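Local coordinates for protein dihydropteroate synthase (Anaplasma phagocytophilum, PDB 6UCZ) that binds a pterin monophosphate in its pocket and, as a dihydropteroate synthase, probably catalyses the joining of a pterin pyrophosphate to p-aminobenzoate in folate synthesis, at residues 94-97 with 98-102; 122-126 with 127-131. One frame throughout, in Å; residues are numbered along the deposited sequence.

Overall arrangement
The chain folds as a TIM barrel, the known fold of dihydropteroate synthases, and both contacts lie on its outer layer of helices. Following the chain from the N terminus, contact 1 comes first. It turns the loop after helix 86-93 into the first turn of helix 97-106. The chain then runs through strand 110-115 into helix 118-127, where contact 2 closes the C-terminal end and leads to strand 131-134. The two are in series, neither nested nor crossed, with centres about 10 Å apart. They meet side by side: Leu97 CD2 lies 3.7 Å from Ala124 CB, and Ile101 packs on Leu127 and Val129. Together they tie neighbouring helices of the barrel.

Contact 1 (94-97 with 98-102); sequences KEVL and PEIIR
Ile100 reaches Val96, and Ile101 reaches Leu97, through the same torsions: CG1 stands opposite the carbonyl carbon (chi1 -69° and -70°), and CD1 extends beyond it. This carries each CD1 back along the first turn of helix 97-106 to the residue four places earlier. The helix belongs to the outer layer of the TIM barrel. Val96 and Ile100 run alongside each other in a common direction, with Val96 CG2 3.8 Å from Ile100 CD1. Leu97 and Ile101 meet at a slant, and here Leu97 CG touches Ile101 CD1 at 3.9 Å.

Two backbone bonds run through the first turn. Ile100 N donates to Val96 O at 3.0 Å. Ile101 N donates to Leu97 O at 2.9 Å. Pro98 sits in this turn, where its lack of an N-H costs the helix no bond. Its CD lies 3.3 Å from Lys94 O.

Ile100 and Val96 face helix 52-64. Leu97 and Ile101 pack on helix 118-127. Leu97 and Ile100 also touch Val72 of strand 69-73, so this turn is wedged between two helices and the barrel wall. On the outer side Arg102 and Glu99 form a salt bridge through two nitrogens, one to each oxygen. NH2 of Arg102 meets the syn lone pair of Glu99 OE1 at 3.2 Å, and NE of Arg102 reaches Glu99 OE2 at 2.8 Å.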
ATOM      1  N   LYS A  94       1.937 -11.290 -15.611  1.00 47.23           N
ATOM      2  CA  LYS A  94       3.044 -11.345 -16.563  1.00 44.14           C
ATOM      3  C   LYS A  94       2.655 -10.777 -17.925  1.00 51.56           C
ATOM      4  O   LYS A  94       3.539 -10.395 -18.699  1.00 61.49           O
ATOM      5  CB  LYS A  94       3.575 -12.781 -16.718  1.00 45.91           C
ATOM      6  CG  LYS A  94       2.659 -13.744 -17.463  1.00 47.82           C
ATOM      7  CD  LYS A  94       3.343 -15.089 -17.689  1.00 53.49           C
ATOM      8  CE  LYS A  94       2.389 -16.102 -18.298  1.00 52.63           C
ATOM      9  NZ  LYS A  94       3.077 -17.376 -18.637  1.00 56.08           N
ATOM     10  N   GLU A  95       1.359 -10.718 -18.239  1.00 47.55           N
ATOM     11  CA  GLU A  95       0.929 -10.169 -19.519  1.00 56.28           C
ATOM     12  C   GLU A  95       0.905  -8.643 -19.510  1.00 56.68           C
ATOM     13  O   GLU A  95       1.044  -8.016 -20.564  1.00 56.96           O
ATOM     14  CB  GLU A  95      -0.469 -10.689 -19.864  1.00 63.62           C
ATOM     15  CG  GLU A  95      -0.590 -12.199 -19.971  1.00 77.29           C
ATOM     16  CD  GLU A  95       0.166 -12.774 -21.150  1.00 85.84           C
ATOM     17  OE1 GLU A  95       0.382 -12.044 -22.145  1.00 89.56           O
ATOM     18  OE2 GLU A  95       0.538 -13.964 -21.081  1.00 92.07           O
ATOM     19  N   VAL A  96       0.737  -8.029 -18.341  1.00 46.99           N
ATOM     20  CA  VAL A  96       0.574  -6.589 -18.257  1.00 53.68           C
ATOM     21  C   VAL A  96       1.801  -5.894 -17.680  1.00 53.21           C
ATOM     22  O   VAL A  96       2.075  -4.745 -18.046  1.00 51.49           O
ATOM     23  CB  VAL A  96      -0.680  -6.241 -17.428  1.00 51.05           C
ATOM     24  CG1 VAL A  96      -1.870  -7.000 -17.943  1.00 54.43           C
ATOM     25  CG2 VAL A  96      -0.457  -6.564 -15.956  1.00 42.35           C
ATOM     26  N   LEU A  97       2.551  -6.564 -16.811  1.00 46.92           N
ATOM     27  CA  LEU A  97       3.609  -5.895 -16.064  1.00 45.43           C
ATOM     28  C   LEU A  97       4.750  -5.379 -16.943  1.00 50.24           C
ATOM     29  O   LEU A  97       5.254  -4.278 -16.657  1.00 49.33           O
ATOM     30  CB  LEU A  97       4.098  -6.854 -14.969  1.00 46.52           C
ATOM     31  CG  LEU A  97       4.698  -6.324 -13.669  1.00 42.89           C
ATOM     32  CD1 LEU A  97       3.788  -5.260 -13.053  1.00 33.38           C
ATOM     33  CD2 LEU A  97       4.879  -7.486 -12.683  1.00 39.28           C
ATOM     34  N   PRO A  98       5.214  -6.085 -17.987  1.00 43.88           N
ATOM     35  CA  PRO A  98       6.264  -5.489 -18.832  1.00 51.10           C
ATOM     36  C   PRO A  98       5.857  -4.174 -19.484  1.00 51.36           C
ATOM     37  O   PRO A  98       6.656  -3.230 -19.503  1.00 49.79           O
ATOM     38  CB  PRO A  98       6.535  -6.582 -19.876  1.00 55.23           C
ATOM     39  CG  PRO A  98       6.140  -7.846 -19.230  1.00 43.35           C
ATOM     40  CD  PRO A  98       4.932  -7.473 -18.391  1.00 46.92           C
ATOM     41  N   GLU A  99       4.641  -4.084 -20.033  1.00 48.54           N
ATOM     42  CA  GLU A  99       4.225  -2.841 -20.678  1.00 50.81           C
ATOM     43  C   GLU A  99       4.006  -1.735 -19.657  1.00 41.26           C
ATOM     44  O   GLU A  99       4.383  -0.583 -19.897  1.00 44.78           O
ATOM     45  CB  GLU A  99       2.956  -3.058 -21.508  1.00 57.45           C
ATOM     46  CG  GLU A  99       3.209  -3.296 -22.994  1.00 65.20           C
ATOM     47  CD  GLU A  99       3.933  -2.140 -23.664  1.00 63.71           C
ATOM     48  OE1 GLU A  99       3.277  -1.143 -24.037  1.00 66.92           O
ATOM     49  OE2 GLU A  99       5.165  -2.228 -23.810  1.00 64.52           O
ATOM     50  N   ILE A 100       3.414  -2.066 -18.506  1.00 36.16           N
ATOM     51  CA  ILE A 100       3.212  -1.076 -17.453  1.00 34.01           C
ATOM     52  C   ILE A 100       4.550  -0.527 -16.981  1.00 40.26           C
ATOM     53  O   ILE A 100       4.709   0.686 -16.796  1.00 34.89           O
ATOM     54  CB  ILE A 100       2.407  -1.691 -16.292  1.00 32.53           C
ATOM     55  CG1 ILE A 100       0.964  -1.966 -16.724  1.00 36.17           C
ATOM     56  CG2 ILE A 100       2.466  -0.806 -15.030  1.00 29.40           C
ATOM     57  CD1 ILE A 100       0.188  -2.856 -15.754  1.00 38.47           C
ATOM     58  N   ILE A 101       5.540  -1.407 -16.808  1.00 33.78           N
ATOM     59  CA  ILE A 101       6.863  -0.958 -16.386  1.00 39.02           C
ATOM     60  C   ILE A 101       7.485  -0.057 -17.447  1.00 41.86           C
ATOM     61  O   ILE A 101       8.081   0.977 -17.126  1.00 37.20           O
ATOM     62  CB  ILE A 101       7.755  -2.173 -16.064  1.00 42.85           C
ATOM     63  CG1 ILE A 101       7.271  -2.858 -14.786  1.00 40.75           C
ATOM     64  CG2 ILE A 101       9.228  -1.773 -15.958  1.00 40.63           C
ATOM     65  CD1 ILE A 101       7.840  -4.260 -14.617  1.00 44.48           C
ATOM     66  N   ARG A 102       7.354  -0.429 -18.724  1.00 44.60           N
ATOM     67  CA  ARG A 102       7.926   0.384 -19.796  1.00 52.16           C
ATOM     68  C   ARG A 102       7.256   1.752 -19.866  1.00 48.03           C
ATOM     69  O   ARG A 102       7.925   2.787 -19.996  1.00 48.79           O
ATOM     70  CB  ARG A 102       7.806  -0.334 -21.143  1.00 45.35           C
ATOM     71  CG  ARG A 102       8.570   0.360 -22.276  1.00 49.24           C
ATOM     72  CD  ARG A 102       8.248  -0.266 -23.624  1.00 59.32           C
ATOM     73  NE  ARG A 102       6.864  -0.001 -24.008  1.00 63.27           N
ATOM     74  CZ  ARG A 102       6.457   1.081 -24.664  1.00 64.82           C
ATOM     75  NH1 ARG A 102       7.334   2.009 -25.042  1.00 64.02           N
ATOM     76  NH2 ARG A 102       5.170   1.225 -24.951  1.00 66.25           N
TER

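Contact 2 (122-126 with 127-131); sequences ELALK and LGVDY
Val129 packs back on Ala124 and Leu125 within the Schellman motif that ends helix 118-127 on the outside of the TIM barrel. From CB outward, the Val129 side chain lies over the last helical turn. CB is 4.0 Å from Ala124 O. CG1 meets Ala124 O and, more loosely, Ala124 CB. CG2 touches the same carbonyl and lies 3.9 Å from Ala124 CB. It also reaches Leu125 CD2 at 3.8 Å. With chi1 at -57°, CG1 lies opposite the carbonyl carbon, and CG2 falls between N and C, turned to the helix end. The Leu125 side chain runs roughly perpendicular to that of Val129.

Gly128 makes the turn. Its phi is 118°, a value glycine takes readily. Two bonds define the motif. Val129 N gives the 6→1 bond to Ala124 O, weak at 3.3 Å but nearly straight. Gly128 N gives the 5→2 bond to Leu125 O at 3.0 Å, from well above the carbonyl plane, so it does not use a lone pair. The Val129-Ala124 pair is the apolar contact across the motif. Ala124 O also takes weak, bent bonds from Gly128 N and Leu127 N. Leu127 N donates as well to Leu123 O at 3.1 Å, a bond of the last regular turn.

Leu123 and Leu127 touch Trp90 of helix 86-93, and Val129 touches Val111 of strand 110-115. Beyond it, Asp130 OD2 accepts bonds from His105 NE2 and Val111 N. The turn leads from helix 118-127 into strand 131-134, which carries the pocket residue Asn133. A water bridges its two sides, donating to Leu125 O at 3.1 Å and to Val129 O at 2.8 Å.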
ATOM      1  N   GLU A 122       9.797 -11.598  -6.691  1.00 34.32           N
ATOM      2  CA  GLU A 122      11.037 -11.882  -7.400  1.00 36.19           C
ATOM      3  C   GLU A 122      10.856 -11.776  -8.910  1.00 41.90           C
ATOM      4  O   GLU A 122      11.711 -11.220  -9.610  1.00 40.06           O
ATOM      5  CB  GLU A 122      11.538 -13.280  -7.017  1.00 38.62           C
ATOM      6  CG  GLU A 122      12.755 -13.745  -7.772  1.00 41.70           C
ATOM      7  CD  GLU A 122      13.163 -15.141  -7.374  1.00 57.29           C
ATOM      8  OE1 GLU A 122      12.265 -15.978  -7.151  1.00 55.87           O
ATOM      9  OE2 GLU A 122      14.377 -15.395  -7.272  1.00 66.11           O
ATOM     10  N   LEU A 123       9.760 -12.328  -9.439  1.00 40.74           N
ATOM     11  CA  LEU A 123       9.536 -12.251 -10.877  1.00 37.75           C
ATOM     12  C   LEU A 123       9.282 -10.815 -11.310  1.00 42.46           C
ATOM     13  O   LEU A 123       9.812 -10.359 -12.332  1.00 37.82           O
ATOM     14  CB  LEU A 123       8.374 -13.157 -11.273  1.00 47.73           C
ATOM     15  CG  LEU A 123       8.705 -14.656 -11.222  1.00 48.08           C
ATOM     16  CD1 LEU A 123       7.485 -15.497 -11.548  1.00 56.43           C
ATOM     17  CD2 LEU A 123       9.863 -14.997 -12.157  1.00 53.96           C
ATOM     18  N   ALA A 124       8.496 -10.079 -10.522  1.00 41.04           N
ATOM     19  CA  ALA A 124       8.231  -8.685 -10.843  1.00 40.00           C
ATOM     20  C   ALA A 124       9.513  -7.868 -10.778  1.00 37.48           C
ATOM     21  O   ALA A 124       9.755  -7.011 -11.637  1.00 38.48           O
ATOM     22  CB  ALA A 124       7.172  -8.123  -9.886  1.00 29.47           C
ATOM     23  N   LEU A 125      10.362  -8.151  -9.786  1.00 34.85           N
ATOM     24  CA  LEU A 125      11.629  -7.437  -9.668  1.00 36.61           C
ATOM     25  C   LEU A 125      12.523  -7.698 -10.873  1.00 46.83           C
ATOM     26  O   LEU A 125      13.201  -6.782 -11.360  1.00 46.07           O
ATOM     27  CB  LEU A 125      12.332  -7.829  -8.368  1.00 37.01           C
ATOM     28  CG  LEU A 125      11.705  -7.183  -7.125  1.00 34.46           C
ATOM     29  CD1 LEU A 125      12.160  -7.857  -5.836  1.00 32.94           C
ATOM     30  CD2 LEU A 125      12.037  -5.706  -7.100  1.00 33.29           C
ATOM     31  N   LYS A 126      12.531  -8.937 -11.378  1.00 40.36           N
ATOM     32  CA  LYS A 126      13.291  -9.209 -12.594  1.00 45.28           C
ATOM     33  C   LYS A 126      12.756  -8.407 -13.772  1.00 47.81           C
ATOM     34  O   LYS A 126      13.529  -8.000 -14.644  1.00 49.25           O
ATOM     35  CB  LYS A 126      13.284 -10.703 -12.918  1.00 52.04           C
ATOM     36  CG  LYS A 126      14.250 -11.515 -12.078  1.00 58.66           C
ATOM     37  CD  LYS A 126      13.945 -13.003 -12.135  1.00 63.23           C
ATOM     38  CE  LYS A 126      14.843 -13.765 -11.183  1.00 69.28           C
ATOM     39  NZ  LYS A 126      14.430 -15.192 -11.037  1.00 79.15           N
ATOM     40  N   LEU A 127      11.448  -8.127 -13.801  1.00 41.51           N
ATOM     41  CA  LEU A 127      10.920  -7.310 -14.886  1.00 47.28           C
ATOM     42  C   LEU A 127      11.269  -5.837 -14.720  1.00 48.19           C
ATOM     43  O   LEU A 127      11.213  -5.084 -15.700  1.00 52.15           O
ATOM     44  CB  LEU A 127       9.403  -7.476 -14.995  1.00 47.62           C
ATOM     45  CG  LEU A 127       8.908  -8.824 -15.501  1.00 47.00           C
ATOM     46  CD1 LEU A 127       7.390  -8.824 -15.594  1.00 43.67           C
ATOM     47  CD2 LEU A 127       9.560  -9.140 -16.858  1.00 45.76           C
ATOM     48  N   GLY A 128      11.645  -5.416 -13.517  1.00 43.60           N
ATOM     49  CA  GLY A 128      12.096  -4.056 -13.323  1.00 41.13           C
ATOM     50  C   GLY A 128      11.278  -3.188 -12.388  1.00 41.47           C
ATOM     51  O   GLY A 128      11.434  -1.963 -12.428  1.00 41.08           O
ATOM     52  N   VAL A 129      10.399  -3.775 -11.559  1.00 35.43           N
ATOM     53  CA  VAL A 129       9.624  -2.937 -10.640  1.00 36.38           C
ATOM     54  C   VAL A 129      10.548  -2.328  -9.590  1.00 34.92           C
ATOM     55  O   VAL A 129      11.673  -2.785  -9.352  1.00 36.48           O
ATOM     56  CB  VAL A 129       8.442  -3.671  -9.971  1.00 37.15           C
ATOM     57  CG1 VAL A 129       7.499  -4.245 -11.010  1.00 32.76           C
ATOM     58  CG2 VAL A 129       8.909  -4.742  -8.978  1.00 42.80           C
ATOM     59  N   ASP A 130      10.069  -1.245  -8.985  1.00 31.57           N
ATOM     60  CA  ASP A 130      10.835  -0.432  -8.051  1.00 38.97           C
ATOM     61  C   ASP A 130      10.518  -0.712  -6.593  1.00 36.85           C
ATOM     62  O   ASP A 130      11.366  -0.461  -5.733  1.00 35.90           O
ATOM     63  CB  ASP A 130      10.583   1.053  -8.339  1.00 34.97           C
ATOM     64  CG  ASP A 130      10.919   1.421  -9.771  1.00 36.22           C
ATOM     65  OD1 ASP A 130      12.114   1.621 -10.043  1.00 36.75           O
ATOM     66  OD2 ASP A 130      10.006   1.465 -10.620  1.00 34.50           O
ATOM     67  N   TYR A 131       9.320  -1.204  -6.295  1.00 25.97           N
ATOM     68  CA  TYR A 131       8.904  -1.469  -4.925  1.00 31.48           C
ATOM     69  C   TYR A 131       8.294  -2.852  -4.833  1.00 29.26           C
ATOM     70  O   TYR A 131       7.579  -3.279  -5.744  1.00 32.01           O
ATOM     71  CB  TYR A 131       7.822  -0.479  -4.410  1.00 25.77           C
ATOM     72  CG  TYR A 131       8.150   0.994  -4.430  1.00 30.80           C
ATOM     73  CD1 TYR A 131       8.090   1.730  -5.605  1.00 28.09           C
ATOM     74  CD2 TYR A 131       8.445   1.660  -3.251  1.00 28.82           C
ATOM     75  CE1 TYR A 131       8.374   3.096  -5.611  1.00 28.81           C
ATOM     76  CE2 TYR A 131       8.723   3.004  -3.239  1.00 32.47           C
ATOM     77  CZ  TYR A 131       8.683   3.724  -4.415  1.00 30.15           C
ATOM     78  OH  TYR A 131       8.967   5.065  -4.373  1.00 35.58           O
TER
HETATM   79  O   HOH W   1      13.979  -4.084 -10.147  1.00 41.96           O